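Local structure of prolyl endopeptidase (Myxococcus xanthus, 2BKL) at residues Thr69-Thr74 with Val85-Asp90; Asp90-Ile95 with Gln656-Ile661. The protein probably hydrolyses oligopeptides as a serine endopeptidase, cutting after proline and far less readily after alanine. One frame throughout, in Å; residues are numbered along the deposited sequence.

Interaction 1: Thr69-Thr74 with Val85-Asp90; sequences TDSVST and VRTHKD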
loop_
_atom_site.group_PDB
_atom_site.type_symbol
_atom_site.label_atom_id
_atom_site.label_comp_id
_atom_site.label_asym_id
_atom_site.label_seq_id
_atom_site.Cartn_x
_atom_site.Cartn_y
_atom_site.Cartn_z
ATOM N N THR A 69 15.544 -14.943 1.390
ATOM C CA THR A 69 16.158 -14.561 2.654
ATOM C C THR A 69 15.626 -15.403 3.801
ATOM O O THR A 69 14.579 -16.061 3.695
ATOM C CB THR A 69 15.870 -13.092 3.017
ATOM O OG1 THR A 69 14.494 -12.958 3.363
ATOM C CG2 THR A 69 16.074 -12.164 1.842
ATOM N N ASP A 70 16.374 -15.351 4.891
ATOM C CA ASP A 70 15.936 -15.794 6.201
ATOM C C ASP A 70 15.499 -14.543 6.919
ATOM O O ASP A 70 16.305 -13.642 7.145
ATOM C CB ASP A 70 17.092 -16.423 6.977
ATOM C CG ASP A 70 17.526 -17.710 6.396
ATOM O OD1 ASP A 70 16.672 -18.612 6.250
ATOM O OD2 ASP A 70 18.704 -17.909 6.009
ATOM N N SER A 71 14.228 -14.452 7.258
ATOM C CA SER A 71 13.729 -13.327 7.997
ATOM C C SER A 71 12.668 -13.816 8.973
ATOM O O SER A 71 12.145 -14.936 8.863
ATOM C CB SER A 71 13.139 -12.298 7.054
ATOM O OG SER A 71 11.867 -12.691 6.553
ATOM N N VAL A 72 12.417 -12.987 9.968
ATOM C CA VAL A 72 11.326 -13.227 10.921
ATOM C C VAL A 72 10.596 -11.915 11.197
ATOM O O VAL A 72 11.256 -10.849 11.275
ATOM C CB VAL A 72 11.835 -13.858 12.219
ATOM C CG1 VAL A 72 12.750 -12.918 12.970
ATOM C CG2 VAL A 72 10.657 -14.289 13.110
ATOM N N SER A 73 9.264 -11.982 11.319
ATOM C CA SER A 73 8.367 -10.837 11.621
ATOM C C SER A 73 8.376 -10.568 13.119
ATOM O O SER A 73 8.771 -11.409 13.902
ATOM C CB SER A 73 6.882 -11.105 11.190
ATOM O OG SER A 73 6.095 -11.943 12.117
ATOM N N THR A 74 7.901 -9.390 13.518
ATOM C CA THR A 74 7.599 -9.176 14.932
ATOM C C THR A 74 6.570 -10.192 15.424
ATOM O O THR A 74 5.654 -10.555 14.673
ATOM C CB THR A 74 7.059 -7.759 15.233
ATOM O OG1 THR A 74 5.920 -7.457 14.437
ATOM C CG2 THR A 74 8.065 -6.700 14.863
ATOM N N VAL A 85 5.711 -14.840 11.451
ATOM C CA VAL A 85 5.996 -15.328 10.121
ATOM C C VAL A 85 7.505 -15.360 9.861
ATOM O O VAL A 85 8.233 -14.444 10.260
ATOM C CB VAL A 85 5.265 -14.453 9.111
ATOM C CG1 VAL A 85 5.691 -14.751 7.707
ATOM C CG2 VAL A 85 3.752 -14.668 9.249
ATOM N N ARG A 86 7.978 -16.400 9.171
ATOM C CA ARG A 86 9.352 -16.472 8.705
ATOM C C ARG A 86 9.393 -16.602 7.202
ATOM O O ARG A 86 8.509 -17.191 6.597
ATOM C CB ARG A 86 10.071 -17.704 9.246
ATOM C CG ARG A 86 10.358 -17.722 10.751
ATOM C CD ARG A 86 11.265 -18.877 11.148
ATOM N NE ARG A 86 11.574 -18.975 12.571
ATOM C CZ ARG A 86 12.542 -18.314 13.187
ATOM N NH1 ARG A 86 13.291 -17.446 12.529
ATOM N NH2 ARG A 86 12.734 -18.494 14.490
ATOM N N THR A 87 10.450 -16.080 6.597
ATOM C CA THR A 87 10.832 -16.540 5.277
ATOM C C THR A 87 12.063 -17.425 5.415
ATOM O O THR A 87 12.875 -17.264 6.322
ATOM C CB THR A 87 11.161 -15.398 4.308
ATOM O OG1 THR A 87 12.253 -14.598 4.812
ATOM C CG2 THR A 87 9.975 -14.450 4.122
ATOM N N HIS A 88 12.195 -18.341 4.468
ATOM C CA HIS A 88 13.351 -19.242 4.353
ATOM C C HIS A 88 13.934 -19.112 2.940
ATOM O O HIS A 88 13.248 -18.700 1.996
ATOM C CB HIS A 88 12.951 -20.712 4.604
ATOM C CG HIS A 88 12.365 -20.982 5.957
ATOM N ND1 HIS A 88 13.026 -20.692 7.128
ATOM C CD2 HIS A 88 11.191 -21.546 6.320
ATOM C CE1 HIS A 88 12.273 -21.048 8.158
ATOM N NE2 HIS A 88 11.148 -21.561 7.695
ATOM N N LYS A 89 15.199 -19.468 2.779
ATOM C CA LYS A 89 15.877 -19.300 1.495
ATOM C C LYS A 89 15.425 -20.304 0.460
ATOM O O LYS A 89 15.752 -20.139 -0.717
ATOM C CB LYS A 89 17.394 -19.377 1.659
ATOM C CG LYS A 89 17.970 -18.215 2.404
ATOM C CD LYS A 89 19.452 -18.082 2.162
ATOM C CE LYS A 89 20.039 -16.988 3.008
ATOM N NZ LYS A 89 21.426 -16.703 2.569
ATOM N N ASP A 90 14.696 -21.346 0.887
ATOM C CA ASP A 90 14.260 -22.416 -0.006
ATOM C C ASP A 90 12.749 -22.553 -0.113
ATOM O O ASP A 90 12.224 -23.612 -0.458
ATOM C CB ASP A 90 14.904 -23.752 0.394
ATOM C CG ASP A 90 14.509 -24.227 1.786
ATOM O OD1 ASP A 90 13.882 -23.489 2.588
ATOM O OD2 ASP A 90 14.824 -25.365 2.184
HETATM O O HOH W 1 12.660 -16.122 0.940
HETATM O O HOH W 2 14.718 -18.885 8.087
HETATM O O HOH W 3 9.347 -12.741 7.910
HETATM O O HOH W 4 13.855 -17.071 9.572
#

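Interaction 2: Asp90-Ile95 with Gln656-Ile661; sequences DKEKAI and QVAKAI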
loop_
_atom_site.group_PDB
_atom_site.type_symbol
_atom_site.label_atom_id
_atom_site.label_comp_id
_atom_site.label_asym_id
_atom_site.label_seq_id
_atom_site.Cartn_x
_atom_site.Cartn_y
_atom_site.Cartn_z
ATOM N N ASP A 90 14.696 -21.346 0.887
ATOM C CA ASP A 90 14.260 -22.416 -0.006
ATOM C C ASP A 90 12.749 -22.553 -0.113
ATOM O O ASP A 90 12.224 -23.612 -0.458
ATOM C CB ASP A 90 14.904 -23.752 0.394
ATOM C CG ASP A 90 14.509 -24.227 1.786
ATOM O OD1 ASP A 90 13.882 -23.489 2.588
ATOM O OD2 ASP A 90 14.824 -25.365 2.184
ATOM N N LYS A 91 12.050 -21.449 0.146
ATOM C CA LYS A 91 10.597 -21.414 0.062
ATOM C C LYS A 91 10.111 -20.200 -0.747
ATOM O O LYS A 91 10.685 -19.104 -0.691
ATOM C CB LYS A 91 9.972 -21.366 1.466
ATOM C CG LYS A 91 10.351 -22.511 2.402
ATOM C CD LYS A 91 9.747 -23.828 1.978
ATOM C CE LYS A 91 9.852 -24.852 3.127
ATOM N NZ LYS A 91 9.542 -26.225 2.697
ATOM N N GLU A 92 9.001 -20.394 -1.438
ATOM C CA GLU A 92 8.429 -19.357 -2.310
ATOM C C GLU A 92 7.532 -18.350 -1.594
ATOM O O GLU A 92 7.362 -17.239 -2.105
ATOM C CB GLU A 92 7.674 -20.003 -3.469
ATOM C CG GLU A 92 8.602 -20.734 -4.442
ATOM C CD GLU A 92 9.567 -19.805 -5.107
ATOM O OE1 GLU A 92 9.090 -18.806 -5.605
ATOM O OE2 GLU A 92 10.776 -20.078 -5.128
ATOM N N LYS A 93 6.974 -18.740 -0.445
ATOM C CA LYS A 93 6.089 -17.926 0.374
ATOM C C LYS A 93 6.515 -18.026 1.831
ATOM O O LYS A 93 7.050 -19.060 2.249
ATOM C CB LYS A 93 4.647 -18.438 0.249
ATOM C CG LYS A 93 4.041 -18.308 -1.133
ATOM C CD LYS A 93 2.602 -18.841 -1.116
ATOM C CE LYS A 93 1.973 -18.973 -2.452
ATOM N NZ LYS A 93 1.793 -17.656 -3.097
ATOM N N ALA A 94 6.228 -16.978 2.596
ATOM C CA ALA A 94 6.435 -16.980 4.032
ATOM C C ALA A 94 5.490 -17.925 4.747
ATOM O O ALA A 94 4.417 -18.226 4.250
ATOM C CB ALA A 94 6.256 -15.593 4.572
ATOM N N ILE A 95 5.901 -18.361 5.936
ATOM C CA ILE A 95 5.218 -19.371 6.720
ATOM C C ILE A 95 4.939 -18.848 8.125
ATOM O O ILE A 95 5.823 -18.243 8.728
ATOM C CB ILE A 95 6.140 -20.637 6.774
ATOM C CG1 ILE A 95 6.328 -21.212 5.369
ATOM C CG2 ILE A 95 5.616 -21.697 7.757
ATOM C CD1 ILE A 95 7.296 -22.362 5.294
ATOM N N GLN A 656 5.226 -15.043 -5.023
ATOM C CA GLN A 656 6.118 -16.153 -5.340
ATOM C C GLN A 656 7.471 -15.525 -5.587
ATOM O O GLN A 656 7.619 -14.762 -6.558
ATOM C CB GLN A 656 5.678 -16.879 -6.622
ATOM C CG GLN A 656 4.491 -17.809 -6.481
ATOM C CD GLN A 656 4.851 -19.081 -5.733
ATOM O OE1 GLN A 656 4.613 -19.168 -4.548
ATOM N NE2 GLN A 656 5.425 -20.069 -6.428
ATOM N N VAL A 657 8.477 -15.866 -4.785
ATOM C CA VAL A 657 9.786 -15.255 -4.929
ATOM C C VAL A 657 10.346 -15.456 -6.326
ATOM O O VAL A 657 10.916 -14.522 -6.920
ATOM C CB VAL A 657 10.795 -15.772 -3.888
ATOM C CG1 VAL A 657 12.176 -15.141 -4.123
ATOM C CG2 VAL A 657 10.334 -15.419 -2.497
ATOM N N ALA A 658 10.227 -16.662 -6.860
ATOM C CA ALA A 658 10.730 -16.897 -8.221
ATOM C C ALA A 658 10.147 -15.951 -9.258
ATOM O O ALA A 658 10.852 -15.548 -10.207
ATOM C CB ALA A 658 10.477 -18.357 -8.648
ATOM N N LYS A 659 8.865 -15.626 -9.130
ATOM C CA LYS A 659 8.224 -14.692 -10.059
ATOM C C LYS A 659 8.666 -13.254 -9.830
ATOM O O LYS A 659 8.809 -12.471 -10.780
ATOM C CB LYS A 659 6.705 -14.827 -9.986
ATOM C CG LYS A 659 6.177 -16.197 -10.490
ATOM C CD LYS A 659 6.707 -16.646 -11.857
ATOM C CE LYS A 659 6.053 -17.945 -12.300
ATOM N NZ LYS A 659 6.313 -19.084 -11.358
ATOM N N ALA A 660 8.944 -12.885 -8.596
ATOM C CA ALA A 660 9.522 -11.573 -8.293
ATOM C C ALA A 660 10.896 -11.425 -8.931
ATOM O O ALA A 660 11.216 -10.359 -9.451
ATOM C CB ALA A 660 9.577 -11.364 -6.782
ATOM N N ILE A 661 11.697 -12.492 -8.909
ATOM C CA ILE A 661 13.007 -12.479 -9.561
ATOM C C ILE A 661 12.796 -12.203 -11.036
ATOM O O ILE A 661 13.460 -11.327 -11.595
ATOM C CB ILE A 661 13.777 -13.794 -9.331
ATOM C CG1 ILE A 661 14.177 -13.914 -7.874
ATOM C CG2 ILE A 661 15.029 -13.838 -10.213
ATOM C CD1 ILE A 661 14.622 -15.307 -7.426
#

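Interaction 1: Thr69-Thr74 with Val85-Asp90
Val-72 CG2 lies 4.1 Å above one face of the Arg-86 guanidinium, displaced toward its rim, while NH1 of that group comes within 3.9 Å of Val-72 CB. With CG1 set between backbone N and carbonyl carbon (chi1 65°), CG2 is left beside the extended arginine, and the two side chains run alongside each other; NH2 forms a salt bridge with Glu-106. At the edge of the His-88 ring, near its plane, Asp-70 OD1 stands 4.3 Å from ND1, and a water joins the two; NE2 is hydrogen-bonded to Tyr-97 OH.

On the other face of the sheet from Val-72 and Arg-86, Ser-71 and Thr-87 form an antiparallel hydrogen-bonded pair whose hydroxyls also meet: Ser-71 OG and Thr-87 OG1 are only 2.6 Å apart. Ser-73 extends the pairing differently. Its N-H reaches Val-85 O at 2.9 Å, and its OG accepts the Val-85 N-H at 3.0 Å (165°) while donating to Thr-74 O, so one hydroxyl is fixed by two bonds.

The contact is the open end of the hairpin of strands 71-78 and 81-87. Strand 95-100 continues the sheet beyond Arg-86, and Val-72 packs on Trp-403 and Ala-404 of strand 400-405.

Interaction 2: Asp90-Ile95 with Gln656-Ile661
Glu-92 reaches across to the start of helix 657-674. Its CB packs against the amide of Gln-656, at 3.7 Å from Gln-656 CD, and CG continues alongside that amide. There the chain bends (chi2 -63°), which swings the carboxylate from the loop toward the first turn of the helix. The two side chains cross at about a right angle, with carboxylate and amide planes 61° apart. CD comes to 3.9 Å from Ala-658 CB, so the methyl group flanks the acid. At the tip, OE1 accepts the Ala-658 N-H through its syn lone pair, in a short and nearly straight bond of 2.7 Å from Ala-658 N to Glu-92 OE1 (173°). OE2 turns to another partner, the hydroxyl of Tyr-68.

The preceding amide is used by the main chain instead: Val-657 N donates to Glu-92 O at 3.2 Å, in the carbonyl plane and on a lone pair. Val-657 CG2 rests 3.5 Å from the same Glu-92 O. Next along the loop, the Lys-93 chain passes the Gln-656 amide and ends in a salt bridge with Asp-655 and hydrogen bonds to Gly-119 O and Ser-122 OG.

Replacing Glu-92 by an alanine is likely to cost the Ala-658 N-H and the Tyr-68 hydroxyl their shared carboxylate.

Gln-656 occupies the N-cap position, and Glu-92 supplies acceptors from a distant part of the chain to the next two amides. A carboxylate at a helix N-terminus is likely to be stabilised in its charged form by the helix dipole. The contact thus ties a loop of the propeller to the hydrolase part through polar bonds and one buried lysine, rather than through an extensive apolar surface.

Overall arrangement
Interactions 1 and 2 follow one another along the chain and share Asp-90, their centres about 11 Å apart. The loop 90-95 turns back on the hairpin of interaction 1: Arg-86 N probably donates to Ile-95 O at 2.9 Å, and Val-85 CG1 packs on Ala-94 CB at 3.3 Å. The hairpin therefore adjoins both ends of the loop whose Glu-92 meets the helix. Interaction 1 stays within the propeller sheet, whereas interaction 2 bridges propeller and hydrolase. Its helix begins shortly after His-651, which lines the ligand pocket together with Ser-533, so the bridge joins the propeller to the chain just beyond a pocket residue.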